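Local coordinates for protein nisin leader peptide-processing serine protease NisP (Lactococcus lactis subsp. lactis, PDB 4MZD) that probably acts as a subtilisin-like serine endopeptidase that removes the leader peptide from the lantibiotic nisin during its biosynthesis, at residues I99-M104 / I141-G146; G148-G153 / L337-N342; N116-L121 / N137-V142. All coordinates share one frame; numbering follows the deposited sequence.

Contact 1. Residues I99-M104 / I141-G146; sequences IDSGIM and IVDKMG
The hydroxyl of S101 donates to D143, its OG lying 2.7 Å from D143 OD1. That carboxylate oxygen is a shared acceptor: besides S101 OG it takes the backbone N-H groups of M145 and G146, the second almost straight at 175° over 2.8 Å from G146 N to D143 OD1. All three donors stand well out of the carboxylate plane. The bonds from M145 N and G146 N make an Asx turn and a wider Asx motif, folding 143-146 around the carboxylate just before helix 147-156, where G146 is the N-cap residue. The other oxygen, OD2, accepts from T149 OG1, so both oxygens of this buried side chain are engaged.

In this subtilisin-like protease, D100 at the end of strand 95-100 is the predicted charge-relay aspartate. Its OD1 receives the N-H of S101 on the anti lone pair and is also hydrogen-bonded to ND1 of H147. S101 OG, held between its own backbone N and carbonyl carbon (chi1 70°), accepts the N-H of G148 while donating to D143.

Further along, I103 N donates to I141 O at 3.0 Å, close to the line of the carbonyl bond, while D143 N gives a weak return bond to I103 O. G102 fits closely here, its CA 3.2 Å from I141 O. A water bridges S101 O and K144 N, its oxygen 2.8 Å from each; K144 N donates to it.

Contact 2. Residues G148-G153 / L337-N342; sequences GTEVAG and LFTTTN
In the subtilisin-like fold the helix that begins at the predicted charge-relay histidine, H147, runs through the core, and here strand 337-340 passes over its first turns. The axes of the two short segments, helix 148-153 and strand 337-340, approach to 6.3 Å, and their directions differ by 105°. Three consecutive threonines supply the donors. T340 OG1 gives its proton to T149 O at 2.8 Å, coming from above the carbonyl plane; the helical N-H of G153 reaches the same oxygen from the opposite face, so this carbonyl keeps its helix bond and gains a second. T339 OG1 donates to E150 O at 2.9 Å, this time in the carbonyl plane and on a lone pair, and is also hydrogen-bonded to Q154 NE2.

E150 lies alongside T341, both side chains pointing the same way. Its extended chain brings OE2 to 2.7 Å from T341 OG1, which approaches on the anti side of the carboxylate. With OG1 of T339 anti to its backbone N (chi1 -164°), the methyl CG2 is turned onto E150, 3.5 Å from its CB. T149 lays its own methyl on the backbone of T341, 3.5 Å from CG2 to T341 C. The lack of a side chain on G153 lets the strand come close: G153 CA is 3.2 Å from T340 OG1.

The strand's antiparallel partner, 346-349, carries Q347 and V349 against the E150 side chain, while V151 turns from the threonines toward strands 95-100 and 200-210, so the helix is packed between the hairpin and the main sheet.

Contact 3. Residues N116-L121 / N137-V142; sequences NYFKNL and NPSDIV
N120 meets a type I beta turn, N137 to D140, that lies against strand 117-120 of the main sheet in this subtilisin-like domain. The loop leaving this strand doubles back here, its turn packing near the end of the strand, with P138 nearest N120 in the backbone register.

Two hydrogen bonds from one residue hold the turn. The backbone N-H of N120 points at P138 O, 2.8 Å from N to O and fairly straight at 165°. Its side-chain amide reaches past to N137 O, with ND2 2.9 Å away. That oxygen lies in the plane of the N120 amide, yet the donor stands above the plane of the N137 carbonyl; D140 N, which closes the turn, comes to the same oxygen from the other face. The amide is placed there by CG standing anti to the backbone N (chi1 177°), and its OD1 is hydrogen-bonded to V122 N, so both ends of the group are engaged. Within the turn, N137 OD1 accepts from S139 N in an Asx turn.

Van der Waals contacts flank these bonds. K119, bent at chi2 and chi3, brings CD to 3.9 Å from P138 CB, and the two side chains cross obliquely. In the conformer given, I141 CG2 lies 3.5 Å from K119 O. F118 presents a ring edge to the turn: its CE1 is 4.0 Å from S139 CA, which lies near the plane of the ring.

How the contacts relate
From the N terminus the chain leaves strand 95-100 at D100, passes through 101-104 and forms strand 117-120. Contact 3 closes the short excursion after that strand by bringing 137-142 back to it; this loop nests inside the longer one closed by contact 1, which returns 141-146 to 99-104. The two share I141 and V142, so one run of chain serves both. Helix 147-156 follows directly, and contact 2 joins it to the distant strand 337-340 across 183 intervening residues. Contacts 1 and 2 also touch each other directly at the start of the helix, linking the C-terminal end of strand 95-100, the loop and the helix near the predicted catalytic residues.

Contact 1. Residues I99-M104 / I141-G146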
# COMPACT_ATOMS: atom_id res chain seq x y z
N ILE A 99 -0.02 7.97 1.16
CA ILE A 99 1.39 8.33 1.25
C ILE A 99 2.11 7.58 0.13
O ILE A 99 2.32 6.37 0.21
CB ILE A 99 1.94 7.97 2.63
CG1 ILE A 99 1.20 8.76 3.71
CG2 ILE A 99 3.44 8.22 2.69
CD1 ILE A 99 1.64 8.47 5.15
N ASP A 100 2.43 8.30 -0.94
CA ASP A 100 2.86 7.64 -2.17
C ASP A 100 3.51 8.67 -3.09
O ASP A 100 4.04 9.67 -2.62
CB ASP A 100 1.67 6.91 -2.82
CG ASP A 100 2.09 5.66 -3.56
OD1 ASP A 100 2.76 5.81 -4.60
OD2 ASP A 100 1.73 4.54 -3.12
N SER A 101 3.46 8.44 -4.40
CA SER A 101 4.17 9.33 -5.32
C SER A 101 3.37 10.56 -5.76
O SER A 101 3.78 11.24 -6.70
CB SER A 101 4.67 8.56 -6.55
OG SER A 101 3.61 8.16 -7.39
N GLY A 102 2.26 10.85 -5.09
CA GLY A 102 1.40 11.95 -5.48
C GLY A 102 0.21 11.45 -6.27
O GLY A 102 -0.10 10.26 -6.26
N ILE A 103 -0.47 12.35 -6.97
CA ILE A 103 -1.62 11.93 -7.76
C ILE A 103 -1.76 12.83 -8.97
O ILE A 103 -1.30 13.97 -8.97
CB ILE A 103 -2.92 11.98 -6.90
CG1 ILE A 103 -4.02 11.07 -7.47
CG2 ILE A 103 -3.42 13.42 -6.74
CD1 ILE A 103 -5.22 10.92 -6.56
N MET A 104 -2.39 12.29 -10.01
CA MET A 104 -2.85 13.09 -11.14
C MET A 104 -4.28 13.53 -10.82
O MET A 104 -5.23 12.77 -11.02
CB MET A 104 -2.83 12.25 -12.41
CG MET A 104 -3.18 13.05 -13.66
SD MET A 104 -3.83 12.05 -15.05
CE MET A 104 -3.63 13.20 -16.45
N ILE A 141 2.11 18.14 -5.42
CA ILE A 141 1.77 16.73 -5.22
C ILE A 141 1.51 15.99 -6.53
O ILE A 141 0.95 14.90 -6.54
CB ILE A 141 0.62 16.55 -4.20
CG1 ILE A 141 -0.58 17.45 -4.54
CG2 ILE A 141 1.11 16.85 -2.78
CD1 ILE A 141 -1.32 17.05 -5.80
N VAL A 142 1.96 16.58 -7.63
CA VAL A 142 1.80 15.96 -8.94
C VAL A 142 2.57 14.63 -9.02
O VAL A 142 3.71 14.54 -8.56
CB VAL A 142 2.27 16.92 -10.05
CG1 VAL A 142 2.30 16.23 -11.40
CG2 VAL A 142 1.38 18.16 -10.09
N ASP A 143 1.94 13.62 -9.60
CA ASP A 143 2.51 12.29 -9.69
C ASP A 143 3.38 12.18 -10.94
O ASP A 143 2.87 12.14 -12.07
CB ASP A 143 1.37 11.27 -9.75
CG ASP A 143 1.85 9.84 -9.81
OD1 ASP A 143 3.06 9.58 -9.64
OD2 ASP A 143 0.99 8.96 -10.02
N LYS A 144 4.69 12.13 -10.73
CA LYS A 144 5.65 12.02 -11.83
C LYS A 144 5.89 10.56 -12.25
O LYS A 144 6.49 10.30 -13.29
CB LYS A 144 6.99 12.64 -11.43
CG LYS A 144 6.97 14.12 -11.09
CD LYS A 144 8.39 14.60 -10.77
CE LYS A 144 8.48 16.12 -10.59
NZ LYS A 144 8.26 16.57 -9.18
N MET A 145 5.45 9.62 -11.42
CA MET A 145 5.76 8.21 -11.59
C MET A 145 4.61 7.42 -12.19
O MET A 145 4.78 6.66 -13.15
CB MET A 145 6.14 7.59 -10.24
CG MET A 145 7.50 8.02 -9.70
SD MET A 145 7.97 7.25 -8.11
CE MET A 145 7.12 5.69 -8.25
N GLY A 146 3.43 7.58 -11.60
CA GLY A 146 2.25 6.81 -11.96
C GLY A 146 1.75 6.01 -10.77
O GLY A 146 0.55 5.78 -10.63
O HOH W 1 5.97 11.68 -8.32

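Contact 2. Residues G148-G153 / L337-N342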
# COMPACT_ATOMS: atom_id res chain seq x y z
N GLY A 148 1.37 6.46 -7.50
CA GLY A 148 0.39 7.03 -6.59
C GLY A 148 -1.00 7.11 -7.19
O GLY A 148 -2.01 6.94 -6.49
N THR A 149 -1.07 7.40 -8.48
CA THR A 149 -2.34 7.46 -9.18
C THR A 149 -2.94 6.06 -9.31
O THR A 149 -4.17 5.87 -9.19
CB THR A 149 -2.16 8.13 -10.56
OG1 THR A 149 -1.64 9.45 -10.36
CG2 THR A 149 -3.48 8.22 -11.32
N GLU A 150 -2.08 5.07 -9.53
CA GLU A 150 -2.48 3.67 -9.65
C GLU A 150 -3.04 3.16 -8.32
O GLU A 150 -4.07 2.46 -8.29
CB GLU A 150 -1.29 2.84 -10.14
CG GLU A 150 -0.90 3.19 -11.57
CD GLU A 150 0.54 2.90 -11.93
OE1 GLU A 150 1.27 2.28 -11.13
OE2 GLU A 150 0.95 3.30 -13.05
N VAL A 151 -2.37 3.51 -7.22
CA VAL A 151 -2.83 3.17 -5.89
C VAL A 151 -4.16 3.88 -5.58
O VAL A 151 -5.10 3.27 -5.08
CB VAL A 151 -1.76 3.55 -4.84
CG1 VAL A 151 -2.30 3.49 -3.43
CG2 VAL A 151 -0.55 2.63 -4.99
N ALA A 152 -4.24 5.18 -5.89
CA ALA A 152 -5.46 5.93 -5.61
C ALA A 152 -6.68 5.33 -6.29
O ALA A 152 -7.76 5.26 -5.68
CB ALA A 152 -5.30 7.38 -6.01
N GLY A 153 -6.53 4.88 -7.53
CA GLY A 153 -7.65 4.29 -8.24
C GLY A 153 -8.22 3.08 -7.51
O GLY A 153 -9.44 2.87 -7.50
N LEU A 337 -3.47 -6.31 -12.84
CA LEU A 337 -4.72 -5.63 -12.57
C LEU A 337 -4.76 -4.25 -13.21
O LEU A 337 -3.76 -3.55 -13.37
CB LEU A 337 -5.06 -5.63 -11.09
CG LEU A 337 -4.06 -4.90 -10.22
CD1 LEU A 337 -4.57 -3.51 -9.91
CD2 LEU A 337 -3.82 -5.65 -8.91
N PHE A 338 -5.97 -3.88 -13.60
CA PHE A 338 -6.21 -2.70 -14.42
C PHE A 338 -6.56 -1.53 -13.51
O PHE A 338 -7.51 -1.61 -12.73
CB PHE A 338 -7.39 -3.04 -15.33
CG PHE A 338 -7.61 -2.09 -16.45
CD1 PHE A 338 -6.75 -2.05 -17.53
CD2 PHE A 338 -8.72 -1.28 -16.46
CE1 PHE A 338 -6.99 -1.18 -18.59
CE2 PHE A 338 -8.97 -0.41 -17.50
CZ PHE A 338 -8.11 -0.37 -18.57
N THR A 339 -5.80 -0.45 -13.60
CA THR A 339 -6.02 0.68 -12.71
C THR A 339 -5.74 2.01 -13.41
O THR A 339 -5.22 2.06 -14.54
CB THR A 339 -5.22 0.52 -11.41
OG1 THR A 339 -5.74 1.42 -10.43
CG2 THR A 339 -3.75 0.79 -11.65
N THR A 340 -6.11 3.09 -12.74
CA THR A 340 -5.88 4.45 -13.22
C THR A 340 -4.39 4.79 -13.20
O THR A 340 -3.69 4.39 -12.28
CB THR A 340 -6.60 5.45 -12.31
OG1 THR A 340 -6.28 5.17 -10.94
CG2 THR A 340 -8.11 5.33 -12.45
N THR A 341 -3.91 5.54 -14.18
CA THR A 341 -2.52 6.00 -14.11
C THR A 341 -2.36 7.45 -14.57
O THR A 341 -3.34 8.10 -14.98
CB THR A 341 -1.56 5.02 -14.82
OG1 THR A 341 -0.21 5.32 -14.46
CG2 THR A 341 -1.75 5.07 -16.32
N ASN A 342 -1.14 7.97 -14.46
CA ASN A 342 -0.90 9.41 -14.60
C ASN A 342 -0.84 9.91 -16.04
O ASN A 342 -0.45 11.05 -16.29
CB ASN A 342 0.33 9.84 -13.80
CG ASN A 342 1.61 9.35 -14.42
OD1 ASN A 342 1.59 8.44 -15.24
ND2 ASN A 342 2.73 9.94 -14.03

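Contact 3. Residues N116-L121 / N137-V142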
# COMPACT_ATOMS: atom_id res chain seq x y z
N ASN A 116 -9.35 18.05 0.64
CA ASN A 116 -8.78 19.38 0.73
C ASN A 116 -7.41 19.42 1.38
O ASN A 116 -6.84 20.50 1.56
CB ASN A 116 -9.74 20.30 1.48
CG ASN A 116 -11.05 20.51 0.75
OD1 ASN A 116 -11.12 20.37 -0.47
ND2 ASN A 116 -12.09 20.85 1.48
N TYR A 117 -6.88 18.26 1.75
CA TYR A 117 -5.62 18.21 2.47
C TYR A 117 -4.54 17.52 1.64
O TYR A 117 -4.80 16.50 0.99
CB TYR A 117 -5.79 17.49 3.81
CG TYR A 117 -6.77 18.19 4.72
CD1 TYR A 117 -6.35 19.15 5.62
CD2 TYR A 117 -8.12 17.89 4.65
CE1 TYR A 117 -7.25 19.79 6.44
CE2 TYR A 117 -9.03 18.53 5.47
CZ TYR A 117 -8.60 19.48 6.36
OH TYR A 117 -9.51 20.11 7.18
N PHE A 118 -3.33 18.06 1.68
CA PHE A 118 -2.25 17.51 0.87
C PHE A 118 -0.94 18.10 1.33
O PHE A 118 -0.90 19.17 1.93
CB PHE A 118 -2.46 17.85 -0.62
CG PHE A 118 -2.61 19.33 -0.88
CD1 PHE A 118 -1.50 20.13 -1.13
CD2 PHE A 118 -3.86 19.92 -0.84
CE1 PHE A 118 -1.64 21.49 -1.35
CE2 PHE A 118 -4.01 21.28 -1.06
CZ PHE A 118 -2.90 22.06 -1.32
N LYS A 119 0.14 17.39 1.04
CA LYS A 119 1.46 17.92 1.31
C LYS A 119 2.50 17.15 0.52
O LYS A 119 2.42 15.94 0.39
CB LYS A 119 1.80 17.82 2.80
CG LYS A 119 2.98 18.69 3.21
CD LYS A 119 2.59 20.17 3.27
CE LYS A 119 1.53 20.43 4.33
NZ LYS A 119 1.15 21.88 4.40
N ASN A 120 3.47 17.89 0.01
CA ASN A 120 4.67 17.31 -0.57
C ASN A 120 5.77 17.24 0.49
O ASN A 120 6.17 18.28 1.03
CB ASN A 120 5.14 18.15 -1.75
CG ASN A 120 6.43 17.65 -2.35
OD1 ASN A 120 6.72 16.45 -2.31
ND2 ASN A 120 7.20 18.56 -2.92
N LEU A 121 6.23 16.03 0.78
CA LEU A 121 7.30 15.82 1.76
C LEU A 121 8.65 15.56 1.10
O LEU A 121 9.65 15.35 1.78
CB LEU A 121 6.96 14.65 2.71
CG LEU A 121 5.74 14.76 3.64
CD1 LEU A 121 5.76 16.08 4.40
CD2 LEU A 121 4.41 14.59 2.89
N ASN A 137 8.74 22.28 -2.94
CA ASN A 137 7.51 23.05 -2.78
C ASN A 137 6.45 22.20 -2.08
O ASN A 137 6.07 21.16 -2.59
CB ASN A 137 7.00 23.51 -4.15
CG ASN A 137 5.81 24.44 -4.05
OD1 ASN A 137 4.95 24.29 -3.20
ND2 ASN A 137 5.77 25.42 -4.94
N PRO A 138 5.97 22.63 -0.90
CA PRO A 138 5.06 21.76 -0.14
C PRO A 138 3.71 21.53 -0.81
O PRO A 138 2.99 20.64 -0.37
CB PRO A 138 4.87 22.53 1.18
CG PRO A 138 5.18 23.93 0.85
CD PRO A 138 6.29 23.86 -0.16
N SER A 139 3.38 22.30 -1.84
CA SER A 139 2.09 22.16 -2.51
C SER A 139 2.15 21.32 -3.79
O SER A 139 1.13 21.13 -4.44
CB SER A 139 1.50 23.53 -2.83
OG SER A 139 1.31 24.28 -1.65
N ASP A 140 3.34 20.83 -4.14
CA ASP A 140 3.54 20.10 -5.38
C ASP A 140 3.33 18.60 -5.16
O ASP A 140 4.25 17.90 -4.75
CB ASP A 140 4.95 20.35 -5.92
CG ASP A 140 5.21 19.66 -7.25
OD1 ASP A 140 4.36 18.86 -7.70
OD2 ASP A 140 6.28 19.92 -7.84
N ILE A 141 2.11 18.14 -5.42
CA ILE A 141 1.77 16.73 -5.22
C ILE A 141 1.51 15.99 -6.53
O ILE A 141 0.95 14.90 -6.54
CB ILE A 141 0.62 16.55 -4.20
CG1 ILE A 141 -0.58 17.45 -4.54
CG2 ILE A 141 1.11 16.85 -2.78
CD1 ILE A 141 -1.32 17.05 -5.80
N VAL A 142 1.96 16.58 -7.63
CA VAL A 142 1.80 15.96 -8.94
C VAL A 142 2.57 14.63 -9.02
O VAL A 142 3.71 14.54 -8.56
CB VAL A 142 2.27 16.92 -10.05
CG1 VAL A 142 2.30 16.23 -11.40
CG2 VAL A 142 1.38 18.16 -10.09